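Long-range contacts in cyclodipeptide synthase, BtCDPS (Bacillus thermoamylovorans, PDB 6ZTU), which probably transfers aminoacyl groups to build cyclic dipeptides, as other members of the cyclodipeptide synthase family do: residues G32-N37 with S152-S157; M146-L151 with N168-A173; K141-M146 with W204-K209; H28-I33 with S196-H201. All blocks are in the same frame, centred on the assembly; numbering follows the deposited sequence.

Interaction 1. Residues G32-N37 with S152-S157; sequences GISPFN and SSRAKS. With 0RE ((2S)-hexane-1,2-diol), chain B.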
loop_
_atom_site.group_PDB
_atom_site.type_symbol
_atom_site.label_atom_id
_atom_site.label_comp_id
_atom_site.label_asym_id
_atom_site.label_seq_id
_atom_site.Cartn_x
_atom_site.Cartn_y
_atom_site.Cartn_z
ATOM N N GLY A 32 2.247 -0.472 4.566
ATOM C CA GLY A 32 1.147 0.136 3.840
ATOM C C GLY A 32 -0.099 0.228 4.699
ATOM O O GLY A 32 -0.588 -0.794 5.186
ATOM N N ILE A 33 -0.607 1.441 4.920
ATOM C CA ILE A 33 -1.781 1.672 5.759
ATOM C C ILE A 33 -2.914 2.083 4.834
ATOM O O ILE A 33 -2.860 3.149 4.211
ATOM C CB ILE A 33 -1.528 2.745 6.826
ATOM C CG1 ILE A 33 -0.238 2.464 7.601
ATOM C CG2 ILE A 33 -2.738 2.863 7.758
ATOM C CD1 ILE A 33 -0.189 1.099 8.259
ATOM N N SER A 34 -3.923 1.240 4.731
ATOM C CA SER A 34 -4.997 1.428 3.765
ATOM C C SER A 34 -6.086 2.319 4.359
ATOM O O SER A 34 -6.492 2.100 5.502
ATOM C CB SER A 34 -5.584 0.072 3.358
ATOM O OG SER A 34 -6.335 0.194 2.170
ATOM N N PRO A 35 -6.571 3.322 3.624
ATOM C CA PRO A 35 -7.603 4.209 4.169
ATOM C C PRO A 35 -8.990 3.583 4.124
ATOM O O PRO A 35 -9.319 2.798 3.232
ATOM C CB PRO A 35 -7.526 5.434 3.248
ATOM C CG PRO A 35 -7.124 4.854 1.925
ATOM C CD PRO A 35 -6.149 3.736 2.276
ATOM N N PHE A 36 -9.812 3.961 5.110
ATOM C CA PHE A 36 -11.203 3.502 5.207
ATOM C C PHE A 36 -11.268 1.983 5.316
ATOM O O PHE A 36 -12.114 1.320 4.709
ATOM C CB PHE A 36 -12.032 4.023 4.035
ATOM C CG PHE A 36 -11.723 5.446 3.691
ATOM C CD1 PHE A 36 -11.891 6.443 4.638
ATOM C CD2 PHE A 36 -11.229 5.788 2.446
ATOM C CE1 PHE A 36 -11.592 7.757 4.340
ATOM C CE2 PHE A 36 -10.931 7.110 2.141
ATOM C CZ PHE A 36 -11.110 8.090 3.093
ATOM N N ASN A 37 -10.357 1.434 6.108
ATOM C CA ASN A 37 -10.238 0.000 6.322
ATOM C C ASN A 37 -10.175 -0.221 7.824
ATOM O O ASN A 37 -9.227 0.226 8.474
ATOM C CB ASN A 37 -8.989 -0.549 5.618
ATOM C CG ASN A 37 -8.840 -2.049 5.768
ATOM O OD1 ASN A 37 -9.225 -2.627 6.779
ATOM N ND2 ASN A 37 -8.276 -2.687 4.755
ATOM N N SER A 152 -15.087 -2.791 -3.621
ATOM C CA SER A 152 -15.936 -3.803 -3.000
ATOM C C SER A 152 -15.697 -3.885 -1.495
ATOM O O SER A 152 -16.650 -3.981 -0.714
ATOM C CB SER A 152 -15.706 -5.157 -3.680
ATOM O OG SER A 152 -14.757 -5.920 -2.965
ATOM N N SER A 153 -14.436 -3.825 -1.059
ATOM C CA SER A 153 -14.180 -3.952 0.371
ATOM C C SER A 153 -14.679 -2.734 1.139
ATOM O O SER A 153 -15.081 -2.858 2.300
ATOM C CB SER A 153 -12.692 -4.194 0.638
ATOM O OG SER A 153 -11.889 -3.105 0.224
ATOM N N ARG A 154 -14.684 -1.561 0.517
ATOM C CA ARG A 154 -15.177 -0.381 1.210
ATOM C C ARG A 154 -16.679 -0.204 1.072
ATOM O O ARG A 154 -17.289 0.448 1.925
ATOM C CB ARG A 154 -14.445 0.865 0.719
ATOM C CG ARG A 154 -13.036 0.913 1.280
ATOM C CD ARG A 154 -12.146 1.801 0.470
ATOM N NE ARG A 154 -10.793 1.803 1.018
ATOM C CZ ARG A 154 -9.831 0.962 0.645
ATOM N NH1 ARG A 154 -10.062 0.051 -0.291
ATOM N NH2 ARG A 154 -8.631 1.045 1.201
ATOM N N ALA A 155 -17.286 -0.774 0.030
ATOM C CA ALA A 155 -18.740 -0.872 -0.004
ATOM C C ALA A 155 -19.258 -1.692 1.172
ATOM O O ALA A 155 -20.267 -1.330 1.787
ATOM C CB ALA A 155 -19.202 -1.470 -1.334
ATOM N N LYS A 156 -18.583 -2.798 1.504
ATOM C CA LYS A 156 -18.928 -3.524 2.724
ATOM C C LYS A 156 -18.633 -2.681 3.952
ATOM O O LYS A 156 -19.475 -2.546 4.849
ATOM C CB LYS A 156 -18.168 -4.852 2.815
ATOM C CG LYS A 156 -18.696 -6.004 1.957
ATOM C CD LYS A 156 -17.600 -6.625 1.093
ATOM C CE LYS A 156 -18.171 -7.427 -0.076
ATOM N NZ LYS A 156 -18.507 -6.572 -1.252
ATOM N N SER A 157 -17.432 -2.105 4.013
ATOM C CA SER A 157 -16.991 -1.406 5.212
ATOM C C SER A 157 -17.886 -0.209 5.510
ATOM O O SER A 157 -18.412 -0.072 6.621
ATOM C CB SER A 157 -15.534 -0.971 5.053
ATOM O OG SER A 157 -15.015 -0.443 6.264
HETATM O O01 0RE B . -2.805 -0.941 -0.937
HETATM C C02 0RE B . -2.633 -1.305 0.396
HETATM C C03 0RE B . -1.224 -0.913 0.829
HETATM O O04 0RE B . -0.308 -1.868 0.363
HETATM C C05 0RE B . -0.904 0.464 0.260
HETATM C C06 0RE B . -1.893 1.493 0.804
HETATM C C07 0RE B . -1.634 2.821 0.103
HETATM C C08 0RE B . -1.100 3.771 1.160
#

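Interaction 2. Residues M146-L151 with N168-A173; sequences MSHDAL and NMLFHA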
loop_
_atom_site.group_PDB
_atom_site.type_symbol
_atom_site.label_atom_id
_atom_site.label_comp_id
_atom_site.label_asym_id
_atom_site.label_seq_id
_atom_site.Cartn_x
_atom_site.Cartn_y
_atom_site.Cartn_z
ATOM N N MET A 146 -7.794 -4.624 -9.229
ATOM C CA MET A 146 -7.392 -4.002 -7.970
ATOM C C MET A 146 -8.371 -2.907 -7.582
ATOM O O MET A 146 -8.672 -2.718 -6.397
ATOM C CB MET A 146 -5.981 -3.415 -8.079
ATOM C CG MET A 146 -4.881 -4.421 -7.935
ATOM S SD MET A 146 -3.264 -3.608 -7.802
ATOM C CE MET A 146 -3.356 -2.942 -6.146
ATOM N N SER A 147 -8.854 -2.161 -8.573
ATOM C CA SER A 147 -9.843 -1.115 -8.321
ATOM C C SER A 147 -11.139 -1.720 -7.795
ATOM O O SER A 147 -11.728 -1.229 -6.825
ATOM C CB SER A 147 -10.093 -0.334 -9.614
ATOM O OG SER A 147 -11.069 0.675 -9.405
ATOM N N HIS A 148 -11.589 -2.798 -8.429
ATOM C CA HIS A 148 -12.788 -3.489 -7.969
ATOM C C HIS A 148 -12.632 -3.959 -6.529
ATOM O O HIS A 148 -13.548 -3.806 -5.715
ATOM C CB HIS A 148 -13.085 -4.664 -8.903
ATOM C CG HIS A 148 -14.457 -5.238 -8.733
ATOM N ND1 HIS A 148 -14.795 -6.053 -7.673
ATOM C CD2 HIS A 148 -15.579 -5.101 -9.477
ATOM C CE1 HIS A 148 -16.066 -6.398 -7.774
ATOM N NE2 HIS A 148 -16.565 -5.836 -8.861
ATOM N N ASP A 149 -11.473 -4.543 -6.200
ATOM C CA ASP A 149 -11.211 -4.982 -4.831
ATOM C C ASP A 149 -11.325 -3.821 -3.856
ATOM O O ASP A 149 -11.924 -3.948 -2.780
ATOM C CB ASP A 149 -9.809 -5.584 -4.719
ATOM C CG ASP A 149 -9.665 -6.907 -5.433
ATOM O OD1 ASP A 149 -10.679 -7.497 -5.869
ATOM O OD2 ASP A 149 -8.499 -7.345 -5.562
ATOM N N ALA A 150 -10.711 -2.687 -4.205
ATOM C CA ALA A 150 -10.728 -1.520 -3.331
ATOM C C ALA A 150 -12.149 -1.017 -3.107
ATOM O O ALA A 150 -12.503 -0.629 -1.991
ATOM C CB ALA A 150 -9.854 -0.407 -3.921
ATOM N N LEU A 151 -12.976 -1.015 -4.155
ATOM C CA LEU A 151 -14.340 -0.502 -4.018
ATOM C C LEU A 151 -15.235 -1.503 -3.307
ATOM O O LEU A 151 -16.047 -1.119 -2.458
ATOM C CB LEU A 151 -14.927 -0.156 -5.388
ATOM C CG LEU A 151 -14.316 1.050 -6.106
ATOM C CD1 LEU A 151 -14.964 1.258 -7.459
ATOM C CD2 LEU A 151 -14.423 2.323 -5.257
ATOM N N ASN A 168 -17.614 3.110 -14.745
ATOM C CA ASN A 168 -17.242 4.474 -14.394
ATOM C C ASN A 168 -16.732 4.557 -12.963
ATOM O O ASN A 168 -15.820 5.339 -12.675
ATOM C CB ASN A 168 -18.422 5.421 -14.614
ATOM C CG ASN A 168 -18.330 6.155 -15.941
ATOM O OD1 ASN A 168 -18.676 5.614 -16.997
ATOM N ND2 ASN A 168 -17.846 7.391 -15.897
ATOM N N MET A 169 -17.284 3.742 -12.062
ATOM C CA MET A 169 -16.735 3.652 -10.717
ATOM C C MET A 169 -15.324 3.075 -10.751
ATOM O O MET A 169 -14.407 3.614 -10.120
ATOM C CB MET A 169 -17.647 2.798 -9.834
ATOM C CG MET A 169 -18.934 3.505 -9.395
ATOM S SD MET A 169 -20.141 2.358 -8.689
ATOM C CE MET A 169 -19.292 1.771 -7.218
ATOM N N LEU A 170 -15.137 1.978 -11.493
ATOM C CA LEU A 170 -13.829 1.325 -11.561
ATOM C C LEU A 170 -12.768 2.252 -12.131
ATOM O O LEU A 170 -11.631 2.286 -11.639
ATOM C CB LEU A 170 -13.911 0.061 -12.420
ATOM C CG LEU A 170 -14.715 -1.112 -11.872
ATOM C CD1 LEU A 170 -14.775 -2.244 -12.900
ATOM C CD2 LEU A 170 -14.127 -1.603 -10.567
ATOM N N PHE A 171 -13.106 2.986 -13.188
ATOM C CA PHE A 171 -12.110 3.842 -13.821
ATOM C C PHE A 171 -11.813 5.068 -12.974
ATOM O O PHE A 171 -10.704 5.607 -13.048
ATOM C CB PHE A 171 -12.561 4.238 -15.228
ATOM C CG PHE A 171 -12.171 3.237 -16.285
ATOM C CD1 PHE A 171 -10.958 3.349 -16.941
ATOM C CD2 PHE A 171 -13.003 2.169 -16.600
ATOM C CE1 PHE A 171 -10.584 2.434 -17.896
ATOM C CE2 PHE A 171 -12.637 1.242 -17.565
ATOM C CZ PHE A 171 -11.425 1.374 -18.217
ATOM N N HIS A 172 -12.771 5.519 -12.158
ATOM C CA HIS A 172 -12.477 6.620 -11.248
ATOM C C HIS A 172 -11.565 6.163 -10.117
ATOM O O HIS A 172 -10.563 6.821 -9.809
ATOM C CB HIS A 172 -13.768 7.212 -10.687
ATOM C CG HIS A 172 -13.574 8.529 -9.992
ATOM N ND1 HIS A 172 -13.104 9.647 -10.642
ATOM C CD2 HIS A 172 -13.787 8.898 -8.709
ATOM C CE1 HIS A 172 -13.038 10.653 -9.787
ATOM N NE2 HIS A 172 -13.450 10.227 -8.608
ATOM N N ALA A 173 -11.895 5.027 -9.491
ATOM C CA ALA A 173 -11.092 4.508 -8.390
ATOM C C ALA A 173 -9.741 3.949 -8.841
ATOM O O ALA A 173 -8.834 3.833 -8.011
ATOM C CB ALA A 173 -11.862 3.426 -7.646
#

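Interaction 3. Residues K141-M146 with W204-K209; sequences KSCLAM and WKLGEK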
loop_
_atom_site.group_PDB
_atom_site.type_symbol
_atom_site.label_atom_id
_atom_site.label_comp_id
_atom_site.label_asym_id
_atom_site.label_seq_id
_atom_site.Cartn_x
_atom_site.Cartn_y
_atom_site.Cartn_z
ATOM N N LYS A 141 -6.625 -4.805 -17.279
ATOM C CA LYS A 141 -7.593 -5.661 -16.612
ATOM C C LYS A 141 -7.194 -5.930 -15.162
ATOM O O LYS A 141 -8.039 -5.881 -14.263
ATOM C CB LYS A 141 -7.739 -6.967 -17.399
ATOM C CG LYS A 141 -8.835 -7.896 -16.929
ATOM C CD LYS A 141 -8.969 -9.089 -17.903
ATOM C CE LYS A 141 -10.053 -10.079 -17.450
ATOM N NZ LYS A 141 -9.713 -10.778 -16.180
ATOM N N SER A 142 -5.906 -6.200 -14.912
ATOM C CA SER A 142 -5.454 -6.452 -13.542
ATOM C C SER A 142 -5.569 -5.206 -12.673
ATOM O O SER A 142 -5.921 -5.299 -11.488
ATOM C CB SER A 142 -4.003 -6.931 -13.552
ATOM O OG SER A 142 -3.949 -8.298 -13.890
ATOM N N CYS A 143 -5.239 -4.046 -13.231
ATOM C CA CYS A 143 -5.384 -2.812 -12.460
ATOM C C CYS A 143 -6.842 -2.549 -12.118
ATOM O O CYS A 143 -7.153 -2.142 -10.997
ATOM C CB CYS A 143 -4.810 -1.618 -13.220
ATOM S SG CYS A 143 -3.002 -1.659 -13.413
ATOM N N LEU A 144 -7.744 -2.753 -13.078
ATOM C CA LEU A 144 -9.165 -2.570 -12.801
ATOM C C LEU A 144 -9.667 -3.571 -11.766
ATOM O O LEU A 144 -10.589 -3.268 -11.000
ATOM C CB LEU A 144 -9.966 -2.684 -14.099
ATOM C CG LEU A 144 -9.706 -1.516 -15.065
ATOM C CD1 LEU A 144 -10.265 -1.768 -16.470
ATOM C CD2 LEU A 144 -10.238 -0.202 -14.501
ATOM N N ALA A 145 -9.088 -4.776 -11.732
ATOM C CA ALA A 145 -9.437 -5.723 -10.682
ATOM C C ALA A 145 -8.984 -5.229 -9.312
ATOM O O ALA A 145 -9.688 -5.426 -8.313
ATOM C CB ALA A 145 -8.832 -7.096 -10.980
ATOM N N MET A 146 -7.794 -4.624 -9.229
ATOM C CA MET A 146 -7.392 -4.002 -7.970
ATOM C C MET A 146 -8.371 -2.907 -7.582
ATOM O O MET A 146 -8.672 -2.718 -6.397
ATOM C CB MET A 146 -5.981 -3.415 -8.079
ATOM C CG MET A 146 -4.881 -4.421 -7.935
ATOM S SD MET A 146 -3.264 -3.608 -7.802
ATOM C CE MET A 146 -3.356 -2.942 -6.146
ATOM N N TRP A 204 -1.214 -9.961 -2.958
ATOM C CA TRP A 204 -1.251 -9.031 -4.084
ATOM C C TRP A 204 -1.270 -9.853 -5.369
ATOM O O TRP A 204 -0.218 -10.284 -5.858
ATOM C CB TRP A 204 -0.058 -8.076 -4.009
ATOM C CG TRP A 204 0.026 -7.079 -5.130
ATOM C CD1 TRP A 204 -1.015 -6.469 -5.785
ATOM C CD2 TRP A 204 1.222 -6.591 -5.735
ATOM N NE1 TRP A 204 -0.527 -5.625 -6.760
ATOM C CE2 TRP A 204 0.843 -5.685 -6.750
ATOM C CE3 TRP A 204 2.587 -6.821 -5.506
ATOM C CZ2 TRP A 204 1.776 -5.028 -7.544
ATOM C CZ3 TRP A 204 3.510 -6.157 -6.297
ATOM C CH2 TRP A 204 3.100 -5.286 -7.311
ATOM N N LYS A 205 -2.476 -10.048 -5.923
ATOM C CA LYS A 205 -2.661 -10.924 -7.081
ATOM C C LYS A 205 -1.894 -10.430 -8.302
ATOM O O LYS A 205 -1.270 -11.225 -9.016
ATOM C CB LYS A 205 -4.156 -11.043 -7.402
ATOM C CG LYS A 205 -4.519 -12.047 -8.485
ATOM C CD LYS A 205 -3.600 -13.269 -8.483
ATOM C CE LYS A 205 -3.657 -14.005 -9.813
ATOM N NZ LYS A 205 -2.389 -14.724 -10.111
ATOM N N LEU A 206 -1.954 -9.122 -8.579
ATOM C CA LEU A 206 -1.186 -8.583 -9.691
ATOM C C LEU A 206 0.302 -8.808 -9.478
ATOM O O LEU A 206 1.040 -9.076 -10.434
ATOM C CB LEU A 206 -1.491 -7.094 -9.862
ATOM C CG LEU A 206 -0.617 -6.295 -10.814
ATOM C CD1 LEU A 206 -0.557 -6.927 -12.198
ATOM C CD2 LEU A 206 -1.164 -4.872 -10.891
ATOM N N GLY A 207 0.757 -8.726 -8.222
ATOM C CA GLY A 207 2.152 -9.014 -7.942
ATOM C C GLY A 207 2.534 -10.429 -8.313
ATOM O O GLY A 207 3.632 -10.670 -8.822
ATOM N N GLU A 208 1.631 -11.379 -8.068
ATOM C CA GLU A 208 1.884 -12.756 -8.484
ATOM C C GLU A 208 2.087 -12.836 -9.987
ATOM O O GLU A 208 2.993 -13.528 -10.465
ATOM C CB GLU A 208 0.726 -13.658 -8.047
ATOM C CG GLU A 208 0.568 -13.762 -6.541
ATOM C CD GLU A 208 -0.685 -14.523 -6.126
ATOM O OE1 GLU A 208 -1.298 -15.182 -6.999
ATOM O OE2 GLU A 208 -1.051 -14.463 -4.930
ATOM N N LYS A 209 1.263 -12.118 -10.752
ATOM C CA LYS A 209 1.409 -12.147 -12.201
ATOM C C LYS A 209 2.692 -11.461 -12.639
ATOM O O LYS A 209 3.373 -11.931 -13.551
ATOM C CB LYS A 209 0.201 -11.491 -12.860
ATOM C CG LYS A 209 -1.113 -12.152 -12.510
ATOM C CD LYS A 209 -2.173 -11.756 -13.509
ATOM C CE LYS A 209 -3.473 -12.505 -13.257
ATOM N NZ LYS A 209 -4.205 -11.886 -12.128
HETATM O O HOH W 1 -4.559 -9.585 -11.240
#

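Interaction 4. Residues H28-I33 with S196-H201; sequences HILLGI and SVLAYH. With 0RE ((2S)-hexane-1,2-diol), chain B.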
loop_
_atom_site.group_PDB
_atom_site.type_symbol
_atom_site.label_atom_id
_atom_site.label_comp_id
_atom_site.label_asym_id
_atom_site.label_seq_id
_atom_site.Cartn_x
_atom_site.Cartn_y
_atom_site.Cartn_z
ATOM N N HIS A 28 14.885 -2.784 5.214
ATOM C CA HIS A 28 13.848 -1.765 5.272
ATOM C C HIS A 28 12.489 -2.411 5.055
ATOM O O HIS A 28 12.350 -3.310 4.218
ATOM C CB HIS A 28 14.094 -0.677 4.218
ATOM C CG HIS A 28 13.065 0.403 4.219
ATOM N ND1 HIS A 28 11.932 0.355 3.436
ATOM C CD2 HIS A 28 12.994 1.562 4.914
ATOM C CE1 HIS A 28 11.210 1.440 3.643
ATOM N NE2 HIS A 28 11.829 2.186 4.541
ATOM N N ILE A 29 11.501 -1.946 5.813
ATOM C CA ILE A 29 10.106 -2.313 5.610
ATOM C C ILE A 29 9.291 -1.042 5.391
ATOM O O ILE A 29 9.502 -0.020 6.060
ATOM C CB ILE A 29 9.555 -3.153 6.785
ATOM C CG1 ILE A 29 8.112 -3.599 6.520
ATOM C CG2 ILE A 29 9.654 -2.372 8.092
ATOM C CD1 ILE A 29 7.617 -4.670 7.506
ATOM N N LEU A 30 8.400 -1.094 4.402
ATOM C CA LEU A 30 7.428 -0.040 4.141
ATOM C C LEU A 30 6.061 -0.582 4.541
ATOM O O LEU A 30 5.594 -1.568 3.961
ATOM C CB LEU A 30 7.449 0.361 2.660
ATOM C CG LEU A 30 6.544 1.527 2.230
ATOM C CD1 LEU A 30 6.954 2.814 2.963
ATOM C CD2 LEU A 30 6.581 1.738 0.737
ATOM N N LEU A 31 5.435 0.045 5.530
ATOM C CA LEU A 31 4.163 -0.434 6.069
ATOM C C LEU A 31 3.036 0.278 5.336
ATOM O O LEU A 31 2.899 1.493 5.444
ATOM C CB LEU A 31 4.092 -0.172 7.573
ATOM C CG LEU A 31 5.072 -0.988 8.412
ATOM C CD1 LEU A 31 5.124 -0.420 9.828
ATOM C CD2 LEU A 31 4.637 -2.457 8.435
ATOM N N GLY A 32 2.247 -0.472 4.566
ATOM C CA GLY A 32 1.147 0.136 3.840
ATOM C C GLY A 32 -0.099 0.228 4.699
ATOM O O GLY A 32 -0.588 -0.794 5.186
ATOM N N ILE A 33 -0.607 1.441 4.920
ATOM C CA ILE A 33 -1.781 1.672 5.759
ATOM C C ILE A 33 -2.914 2.083 4.834
ATOM O O ILE A 33 -2.860 3.149 4.211
ATOM C CB ILE A 33 -1.528 2.745 6.826
ATOM C CG1 ILE A 33 -0.238 2.464 7.601
ATOM C CG2 ILE A 33 -2.738 2.863 7.758
ATOM C CD1 ILE A 33 -0.189 1.099 8.259
ATOM N N SER A 196 13.944 -3.082 -0.046
ATOM C CA SER A 196 12.807 -2.896 0.851
ATOM C C SER A 196 11.746 -3.945 0.552
ATOM O O SER A 196 11.676 -4.459 -0.561
ATOM C CB SER A 196 12.190 -1.501 0.689
ATOM O OG SER A 196 11.035 -1.348 1.497
ATOM N N VAL A 197 10.928 -4.255 1.553
ATOM C CA VAL A 197 9.685 -4.983 1.317
ATOM C C VAL A 197 8.529 -4.067 1.698
ATOM O O VAL A 197 8.542 -3.459 2.771
ATOM C CB VAL A 197 9.594 -6.312 2.097
ATOM C CG1 VAL A 197 10.482 -7.378 1.465
ATOM C CG2 VAL A 197 9.951 -6.131 3.563
ATOM N N LEU A 198 7.529 -3.980 0.821
ATOM C CA LEU A 198 6.236 -3.429 1.206
ATOM C C LEU A 198 5.445 -4.518 1.920
ATOM O O LEU A 198 5.420 -5.664 1.463
ATOM C CB LEU A 198 5.481 -2.942 -0.031
ATOM C CG LEU A 198 4.008 -2.549 0.128
ATOM C CD1 LEU A 198 3.899 -1.307 1.020
ATOM C CD2 LEU A 198 3.398 -2.289 -1.251
ATOM N N ALA A 199 4.826 -4.177 3.053
ATOM C CA ALA A 199 4.179 -5.174 3.903
ATOM C C ALA A 199 2.704 -4.852 4.065
ATOM O O ALA A 199 2.339 -3.715 4.363
ATOM C CB ALA A 199 4.847 -5.251 5.281
ATOM N N TYR A 200 1.866 -5.866 3.896
ATOM C CA TYR A 200 0.425 -5.701 3.939
ATOM C C TYR A 200 -0.158 -7.036 4.370
ATOM O O TYR A 200 0.539 -8.045 4.398
ATOM C CB TYR A 200 -0.121 -5.254 2.582
ATOM C CG TYR A 200 -1.519 -4.697 2.627
ATOM C CD1 TYR A 200 -1.802 -3.542 3.335
ATOM C CD2 TYR A 200 -2.554 -5.322 1.936
ATOM C CE1 TYR A 200 -3.087 -3.031 3.379
ATOM C CE2 TYR A 200 -3.837 -4.818 1.968
ATOM C CZ TYR A 200 -4.098 -3.669 2.687
ATOM O OH TYR A 200 -5.382 -3.159 2.720
ATOM N N HIS A 201 -1.440 -7.041 4.731
ATOM C CA HIS A 201 -2.029 -8.248 5.310
ATOM C C HIS A 201 -2.824 -9.074 4.303
ATOM O O HIS A 201 -3.435 -10.083 4.684
ATOM C CB HIS A 201 -2.918 -7.876 6.497
ATOM C CG HIS A 201 -4.067 -7.007 6.118
ATOM N ND1 HIS A 201 -3.917 -5.664 5.848
ATOM C CD2 HIS A 201 -5.375 -7.291 5.920
ATOM C CE1 HIS A 201 -5.093 -5.151 5.527
ATOM N NE2 HIS A 201 -5.993 -6.118 5.562
HETATM O O01 0RE B . -2.805 -0.941 -0.937
HETATM C C02 0RE B . -2.633 -1.305 0.396
HETATM C C03 0RE B . -1.224 -0.913 0.829
HETATM O O04 0RE B . -0.308 -1.868 0.363
HETATM C C05 0RE B . -0.904 0.464 0.260
HETATM C C06 0RE B . -1.893 1.493 0.804
HETATM C C07 0RE B . -1.634 2.821 0.103
HETATM C C08 0RE B . -1.100 3.771 1.160
HETATM O O HOH W 2 0.462 -3.078 6.471
#

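Interaction 1. Residues G32-N37 with S152-S157
Segment 32-37, where strand 28-32 passes into the loop along the diol pocket, is held to helix 137-157 by R154, whose side chain reaches across to the carbonyl of P35. Its chain runs extended from CG to NE, presenting the guanidinium edge so that NE and NH2 both donate side-on to a single oxygen. R154 NE lies 2.8 Å from P35 O, and R154 NH2 is equally close to P35 O. Because one acceptor takes two donors, both bonds are bent, at about 141°. NH2 lies in the carbonyl plane, whereas NE is tilted 19° from it. The remaining nitrogen, NH1, bonds to A150 O on the same helix, which fixes the rotation of the group. This loop follows a parallel strand of the central sheet in a Rossmann-like fold of the HUP clan, and its first residues line the ligand site: G32 CA is 4.0 Å from C03 of the hexanediol, where a CB would clash. At the other end of the loop F36 turns its ring over P35, with P35 CB 3.8 Å above the plane of the F36 ring, and its backbone N bonds to E89. F36 CB sits beside the arginine, 3.9 Å from R154 NE. F36 O is buried without a polar partner; R154 CG comes within 3.6 Å of F36 O, and S157 OG stays 3.7 Å from F36 O.

Interaction 2. Residues M146-L151 with N168-A173
S147 holds OG anti to its backbone N (chi1 179°), which turns the hydroxyl toward the L170 carbonyl. L151, with CG anti to its own carbonyl carbon (chi1 -69°), extends its methyl branches from the next turn toward M169 and A173. The hydroxyl donates to the backbone: S147 OG is 2.8 Å from L170 O, in the carbonyl plane and on a lone pair. The same oxygen also touches a methyl, S147 OG lying 3.4 Å from A173 CB. Here helix 137-157 meets helix 167-191 nearly at right angles, the short segments crossing at 99° with their axes 8.7 Å apart, so contact is confined to one small patch. The small S147 and A173 sit where the helices come close, and helix 68-74 also packs here, L71 on A150 and A173, A74 on L151. L151 splits its two methyls: CD2 packs 3.7 Å from A173 CB, while CD1 rests against the helix backbone, 3.6 Å from M169 O. Replacing S147 with alanine removes the hydroxyl and is likely to leave L170 O without this donor and open a small gap beside A173. At the exposed side, L170 lays CD2 against H148, 3.5 Å from H148 CA and 3.6 Å from H148 CB. The same methyl meets the H148 ring obliquely, and I165 touches both side chains.

Interaction 3. Residues K141-M146 with W204-K209
L206 fills the space between two nearly antiparallel helices, the N-terminal turns of helix 205-211 lying against helix 137-157 on the flank of the Rossmann-like domain. The short segments run at 158° to each other with axes 10.3 Å apart, a separation that side chains must bridge. The tight part is apolar. L206 divides its branches, CD1 packing 3.7 Å from S142 CB and CD2 lying 3.9 Å from M146 SD. The thioether of M146 and the leucine meet at about a right angle, and C143 SG adds only a distant touch on CD2 of L206. M146 has CG anti to the carbonyl carbon (chi1 -80°) and then runs extended to SD, which reaches the indole edge of W204, a Met-aromatic contact near the ring plane. W204 stands at the N-cap position of its helix, and its indole is buried against F184, Y225 and L181. One face of that indole covers the first turn of the same helix, with G207 N 3.3 Å above the W204 ring plane, over its centre; a CB on G207 would clash with W204 CE3. On the looser side, S142 and K209 meet partly through one water, which accepts from K209 NZ and lies 3.0 Å from S142 OG. The outer surface of helix 205-211 carries a salt bridge between K205 and E208, its hydrogen bond weak. Back in the packed part, W204 NE1 points its hydrogen at M146 SD, a weak bond of 3.6 Å with an angle of 149°.

Interaction 4. Residues H28-I33 with S196-H201
Backbone bonds between H28-G32 and S196-Y200 pair two neighbouring parallel strands in the middle of the mixed sheet. V197 N donates to H28 O at 3.2 Å. L30 then uses both its groups, L30 N to V197 O and A199 N to L30 O, each 2.9 Å. Last comes G32 N to A199 O, stretched to 3.3 Å, where a water donates to G32 O and A199 O. Among polar side chains, H28 ND1 and S196 OG lie 2.7 Å apart in a hydrogen bond within the imidazole plane. Apolar packing covers both faces: I29 CD1 sits 3.6 Å from A199 CB on one, while L30 meets L198 on the other. Aromatic contacts finish the strand end. Y200, its CG anti to the backbone N (chi1 -164°), lays one ring face under the hexanediol, CE1 being 3.5 Å from C02 of the ligand, with H201 ND1 over the opposite face and G32 O at the edge. A serine in place of Y200 would probably take away the ring face under C02 of the diol and uncover one side of the H201 imidazole. The buried H28 ring, bonded by ND1 to S196 and by NE2 to T60, is thus fixed in rotation with both nitrogens satisfied.

Along the chain, strand 28-32 and its loop come first, then helix 137-157, helix 167-191, strand 196-200 and helix 205-211. Interactions 1, 2 and 3 share helix 137-157, which meets the loop at its C-terminal end, helix 167-191 in the middle and helix 205-211 further back. Interactions 2 and 3, their centres 12 Å apart, share M146 and touch through F171 and L144. Interaction 4 lies in the sheet, its centre about 17 Å from that of interaction 1, with which it shares G32 and I33 and also meets at S34 and Y200. Both line the diol pocket, and the loop that follows the pocket residues G32 and I33 is tied to helix 137-157.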